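Local structure of FACT-Spt16 (Cicer arietinum, 5CE6) at residues A[429-434]-A[447-452]; A[134-139]-A[170-175]. The protein probably binds histones H3-H4 as the N-terminal domain of a subunit of the histone chaperone FACT, which acts in transcription. All coordinates share one frame; numbering follows the deposited sequence.

Contact 1. Residues A[429-434]-A[447-452]; sequences LADTII and GSKALK
The side chains of K449 and D431 approach from opposite directions. The ammonium of K449 lies 2.8 Å from the carboxylate, NZ to OD2 of D431, in a salt bridge that is also a hydrogen bond. NZ does not lie in the carboxylate plane. It comes to OD2 from above, 42° out of that plane. The lysine chain is not straight. It runs extended as far as CD, and the turn about CG-CD (chi3 -78°) then sends CE and NZ toward the aspartate. Nearer the backbone, the aliphatic part of K449 passes L429. Its CD is 4.3 Å from CD2 of L429, a loose apolar touch on the same side of the strand as D431. A430, between them, points away and packs on strands 309-319 and 403-414.

Strand 424-435 belongs to the antiparallel sheet of the M24 metallopeptidase-like, or pita-bread, part of the protein. Helix 323-342 covers the side of the strand that bears L429 and D431. Residues 447-450 are loop or turn and lead into the short helix 451-454. In that loop, OG of S448 accepts the backbone N-H of A450 at 3.0 Å, forming an ST turn.

D431 is buried, K449 is partly exposed, and both have further partners. Q336, from helix 323-342, bonds both members: its OE1 pairs with NZ of K449 and its NE2 with OD2 of D431. The other carboxylate oxygen, OD1, takes a salt bridge from R315 and a hydrogen bond with T444. Both aspartate oxygens are therefore gripped, and the carboxylate is held against rotation. With two cationic side chains beside it, D431 is likely to stay ionised despite its burial.

Contact 2. Residues A[134-139]-A[170-175]; sequences SSMDAI and LDLWAE
M136 reaches across from helix 133-145 and packs its thioether against L172 and W173 of helix 168-179. The segment axes run 36° apart and 10.6 Å at closest approach. The tight part centres on SD, which lies 3.7 Å from CG of L172 and equally near CA of W173. The M136 chain is extended beyond CG (chi2 -177°), and this carries the sulfur over to the second helix. Nearer its root, CB sits 3.8 Å from CE3 of W173, at the ring edge. SD also lies at that edge, 5.4 Å from the centroid of the six-membered ring, in a Met-aromatic contact. The looser part is I139, whose CG2 comes only to 4.1 Å from CH2 of W173. On the sheet side, M136 and W173 both pack on I86, and I139 and W173 on V88. On the outer side L172 is partly exposed, and D137 forms a salt bridge with K176. With an alanine at M136, a gap would probably open between the helices, and L172 and the indole edge would lose the thioether. No hydrogen bond crosses the contact, so dispersion and burial of apolar surface probably hold these segments together.

Contact 2 comes first along the chain and closes before contact 1 opens. Their centres are 48 Å apart, on opposite sides of the chain's centre, and their nearest atoms stay about 29 Å from each other. They share no helix, strand or sheet. Contact 2 lies in the N-terminal lobe, where helices 133-145 and 168-179 pack on the six-stranded mixed sheet. Contact 1 lies in the M24-like part and joins strand 424-435 to residues near the end of the modelled chain. Each lies within its own lobe, and neither bridges the two.

Contact 1. Residues A[429-434]-A[447-452]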
loop_
_atom_site.group_PDB
_atom_site.type_symbol
_atom_site.label_atom_id
_atom_site.label_comp_id
_atom_site.label_asym_id
_atom_site.label_seq_id
_atom_site.Cartn_x
_atom_site.Cartn_y
_atom_site.Cartn_z
ATOM N N LEU A 429 -13.519 -0.438 9.462
ATOM C CA LEU A 429 -13.809 -1.482 8.489
ATOM C C LEU A 429 -12.914 -1.284 7.280
ATOM O O LEU A 429 -12.807 -0.173 6.761
ATOM C CB LEU A 429 -15.275 -1.436 8.048
ATOM C CG LEU A 429 -16.300 -1.986 9.032
ATOM C CD1 LEU A 429 -17.704 -1.744 8.491
ATOM C CD2 LEU A 429 -16.071 -3.476 9.227
ATOM N N ALA A 430 -12.271 -2.352 6.824
ATOM C CA ALA A 430 -11.479 -2.263 5.597
ATOM C C ALA A 430 -11.637 -3.504 4.758
ATOM O O ALA A 430 -11.694 -4.621 5.281
ATOM C CB ALA A 430 -9.997 -2.018 5.899
ATOM N N ASP A 431 -11.689 -3.294 3.447
ATOM C CA ASP A 431 -11.635 -4.396 2.492
ATOM C C ASP A 431 -10.770 -4.049 1.298
ATOM O O ASP A 431 -10.527 -2.874 1.024
ATOM C CB ASP A 431 -13.034 -4.734 1.982
ATOM C CG ASP A 431 -13.860 -5.481 2.998
ATOM O OD1 ASP A 431 -13.697 -6.714 3.106
ATOM O OD2 ASP A 431 -14.659 -4.839 3.691
ATOM N N THR A 432 -10.347 -5.079 0.559
ATOM C CA THR A 432 -9.606 -4.871 -0.697
ATOM C C THR A 432 -10.562 -5.108 -1.849
ATOM O O THR A 432 -11.251 -6.129 -1.894
ATOM C CB THR A 432 -8.405 -5.804 -0.814
ATOM O OG1 THR A 432 -7.564 -5.595 0.319
ATOM C CG2 THR A 432 -7.607 -5.498 -2.074
ATOM N N ILE A 433 -10.652 -4.145 -2.760
ATOM C CA ILE A 433 -11.600 -4.298 -3.870
ATOM C C ILE A 433 -10.898 -4.123 -5.212
ATOM O O ILE A 433 -9.927 -3.368 -5.315
ATOM C CB ILE A 433 -12.794 -3.338 -3.757
ATOM C CG1 ILE A 433 -12.384 -1.914 -4.103
ATOM C CG2 ILE A 433 -13.446 -3.406 -2.359
ATOM C CD1 ILE A 433 -13.579 -0.985 -4.209
ATOM N N ILE A 434 -11.389 -4.831 -6.229
ATOM C CA ILE A 434 -10.797 -4.761 -7.563
ATOM C C ILE A 434 -11.820 -4.131 -8.485
ATOM O O ILE A 434 -12.970 -4.549 -8.506
ATOM C CB ILE A 434 -10.472 -6.162 -8.116
ATOM C CG1 ILE A 434 -9.678 -6.973 -7.092
ATOM C CG2 ILE A 434 -9.724 -6.054 -9.454
ATOM C CD1 ILE A 434 -8.245 -6.628 -7.038
ATOM N N GLY A 447 -17.608 -13.185 4.893
ATOM C CA GLY A 447 -18.830 -13.440 5.625
ATOM C C GLY A 447 -19.444 -12.138 6.078
ATOM O O GLY A 447 -18.798 -11.091 6.040
ATOM N N SER A 448 -20.697 -12.202 6.512
ATOM C CA SER A 448 -21.439 -10.997 6.867
ATOM C C SER A 448 -20.714 -10.073 7.838
ATOM O O SER A 448 -20.214 -10.506 8.877
ATOM C CB SER A 448 -22.803 -11.366 7.442
ATOM O OG SER A 448 -23.453 -10.216 7.946
ATOM N N LYS A 449 -20.654 -8.796 7.469
ATOM C CA LYS A 449 -20.083 -7.762 8.319
ATOM C C LYS A 449 -21.163 -7.162 9.182
ATOM O O LYS A 449 -20.889 -6.256 9.971
ATOM C CB LYS A 449 -19.469 -6.650 7.467
ATOM C CG LYS A 449 -18.159 -7.006 6.830
ATOM C CD LYS A 449 -17.605 -5.837 6.025
ATOM C CE LYS A 449 -18.277 -5.665 4.675
ATOM N NZ LYS A 449 -17.475 -4.683 3.861
ATOM N N ALA A 450 -22.398 -7.643 9.012
ATOM C CA ALA A 450 -23.526 -7.112 9.756
ATOM C C ALA A 450 -23.244 -7.254 11.232
ATOM O O ALA A 450 -22.537 -8.178 11.650
ATOM C CB ALA A 450 -24.820 -7.826 9.388
ATOM N N LEU A 451 -23.782 -6.310 11.995
ATOM C CA LEU A 451 -23.634 -6.257 13.439
ATOM C C LEU A 451 -23.841 -7.611 14.109
ATOM O O LEU A 451 -23.033 -8.024 14.943
ATOM C CB LEU A 451 -24.629 -5.249 14.011
ATOM C CG LEU A 451 -24.592 -5.035 15.518
ATOM C CD1 LEU A 451 -23.279 -4.417 15.907
ATOM C CD2 LEU A 451 -25.751 -4.153 15.953
ATOM N N LYS A 452 -24.918 -8.301 13.734
ATOM C CA LYS A 452 -25.283 -9.569 14.365
ATOM C C LYS A 452 -24.175 -10.617 14.259
ATOM O O LYS A 452 -24.075 -11.516 15.094
ATOM C CB LYS A 452 -26.576 -10.126 13.754
ATOM C CG LYS A 452 -26.398 -10.680 12.348
ATOM C CD LYS A 452 -27.547 -11.602 11.955
ATOM C CE LYS A 452 -27.253 -12.308 10.638
ATOM N NZ LYS A 452 -26.912 -11.344 9.551
#

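Contact 2. Residues A[134-139]-A[170-175]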
loop_
_atom_site.group_PDB
_atom_site.type_symbol
_atom_site.label_atom_id
_atom_site.label_comp_id
_atom_site.label_asym_id
_atom_site.label_seq_id
_atom_site.Cartn_x
_atom_site.Cartn_y
_atom_site.Cartn_z
ATOM N N SER A 134 32.688 8.948 -8.665
ATOM C CA SER A 134 33.055 9.100 -10.072
ATOM C C SER A 134 31.980 8.587 -11.026
ATOM O O SER A 134 31.738 9.185 -12.074
ATOM C CB SER A 134 34.396 8.424 -10.365
ATOM O OG SER A 134 35.464 9.179 -9.830
ATOM N N SER A 135 31.338 7.482 -10.670
ATOM C CA SER A 135 30.260 6.944 -11.494
ATOM C C SER A 135 29.043 7.863 -11.513
ATOM O O SER A 135 28.372 7.982 -12.531
ATOM C CB SER A 135 29.864 5.541 -11.036
ATOM O OG SER A 135 30.903 4.616 -11.302
ATOM N N MET A 136 28.760 8.515 -10.390
ATOM C CA MET A 136 27.660 9.470 -10.353
ATOM C C MET A 136 27.950 10.644 -11.285
ATOM O O MET A 136 27.060 11.105 -12.001
ATOM C CB MET A 136 27.409 9.964 -8.929
ATOM C CG MET A 136 27.116 8.861 -7.929
ATOM S SD MET A 136 26.749 9.523 -6.280
ATOM C CE MET A 136 26.598 8.011 -5.334
ATOM N N ASP A 137 29.198 11.118 -11.284
ATOM C CA ASP A 137 29.598 12.204 -12.173
ATOM C C ASP A 137 29.443 11.804 -13.642
ATOM O O ASP A 137 29.013 12.605 -14.470
ATOM C CB ASP A 137 31.047 12.632 -11.905
ATOM C CG ASP A 137 31.223 13.306 -10.555
ATOM O OD1 ASP A 137 30.220 13.776 -9.983
ATOM O OD2 ASP A 137 32.377 13.371 -10.071
ATOM N N ALA A 138 29.801 10.565 -13.961
ATOM C CA ALA A 138 29.678 10.066 -15.330
ATOM C C ALA A 138 28.211 10.015 -15.754
ATOM O O ALA A 138 27.856 10.424 -16.862
ATOM C CB ALA A 138 30.311 8.698 -15.453
ATOM N N ILE A 139 27.366 9.501 -14.869
ATOM C CA ILE A 139 25.931 9.447 -15.130
ATOM C C ILE A 139 25.368 10.855 -15.350
ATOM O O ILE A 139 24.585 11.089 -16.276
ATOM C CB ILE A 139 25.166 8.742 -13.982
ATOM C CG1 ILE A 139 25.590 7.276 -13.874
ATOM C CG2 ILE A 139 23.677 8.838 -14.199
ATOM C CD1 ILE A 139 24.846 6.495 -12.807
ATOM N N LEU A 170 22.915 7.154 -1.343
ATOM C CA LEU A 170 21.784 8.017 -1.684
ATOM C C LEU A 170 22.036 9.457 -1.233
ATOM O O LEU A 170 21.635 10.406 -1.910
ATOM C CB LEU A 170 20.482 7.494 -1.077
ATOM C CG LEU A 170 19.923 6.131 -1.507
ATOM C CD1 LEU A 170 18.410 6.173 -1.615
ATOM C CD2 LEU A 170 20.545 5.601 -2.790
ATOM N N ASP A 171 22.695 9.611 -0.086
ATOM C CA ASP A 171 23.063 10.933 0.417
ATOM C C ASP A 171 23.933 11.673 -0.588
ATOM O O ASP A 171 23.678 12.834 -0.923
ATOM C CB ASP A 171 23.818 10.817 1.746
ATOM C CG ASP A 171 22.895 10.662 2.937
ATOM O OD1 ASP A 171 21.702 11.014 2.819
ATOM O OD2 ASP A 171 23.372 10.199 3.996
ATOM N N LEU A 172 24.965 10.988 -1.071
ATOM C CA LEU A 172 25.886 11.585 -2.021
ATOM C C LEU A 172 25.177 11.911 -3.332
ATOM O O LEU A 172 25.346 13.001 -3.892
ATOM C CB LEU A 172 27.080 10.653 -2.262
ATOM C CG LEU A 172 28.129 11.129 -3.270
ATOM C CD1 LEU A 172 28.670 12.489 -2.870
ATOM C CD2 LEU A 172 29.272 10.122 -3.398
ATOM N N TRP A 173 24.374 10.965 -3.812
ATOM C CA TRP A 173 23.663 11.134 -5.070
ATOM C C TRP A 173 22.737 12.343 -5.010
ATOM O O TRP A 173 22.710 13.161 -5.929
ATOM C CB TRP A 173 22.876 9.861 -5.409
ATOM C CG TRP A 173 21.989 9.975 -6.620
ATOM C CD1 TRP A 173 20.624 9.870 -6.647
ATOM C CD2 TRP A 173 22.397 10.209 -7.976
ATOM N NE1 TRP A 173 20.162 10.028 -7.928
ATOM C CE2 TRP A 173 21.227 10.232 -8.766
ATOM C CE3 TRP A 173 23.636 10.398 -8.599
ATOM C CZ2 TRP A 173 21.260 10.440 -10.149
ATOM C CZ3 TRP A 173 23.668 10.607 -9.974
ATOM C CH2 TRP A 173 22.487 10.623 -10.733
ATOM N N ALA A 174 21.979 12.448 -3.924
ATOM C CA ALA A 174 21.067 13.569 -3.751
ATOM C C ALA A 174 21.832 14.885 -3.747
ATOM O O ALA A 174 21.376 15.878 -4.322
ATOM C CB ALA A 174 20.261 13.412 -2.469
ATOM N N GLU A 175 23.005 14.887 -3.114
ATOM C CA GLU A 175 23.842 16.083 -3.061
ATOM C C GLU A 175 24.385 16.437 -4.439
ATOM O O GLU A 175 24.464 17.610 -4.801
ATOM C CB GLU A 175 24.990 15.908 -2.059
ATOM C CG GLU A 175 25.845 17.160 -1.878
ATOM C CD GLU A 175 26.461 17.270 -0.490
ATOM O OE1 GLU A 175 26.733 16.219 0.134
ATOM O OE2 GLU A 175 26.664 18.413 -0.023
#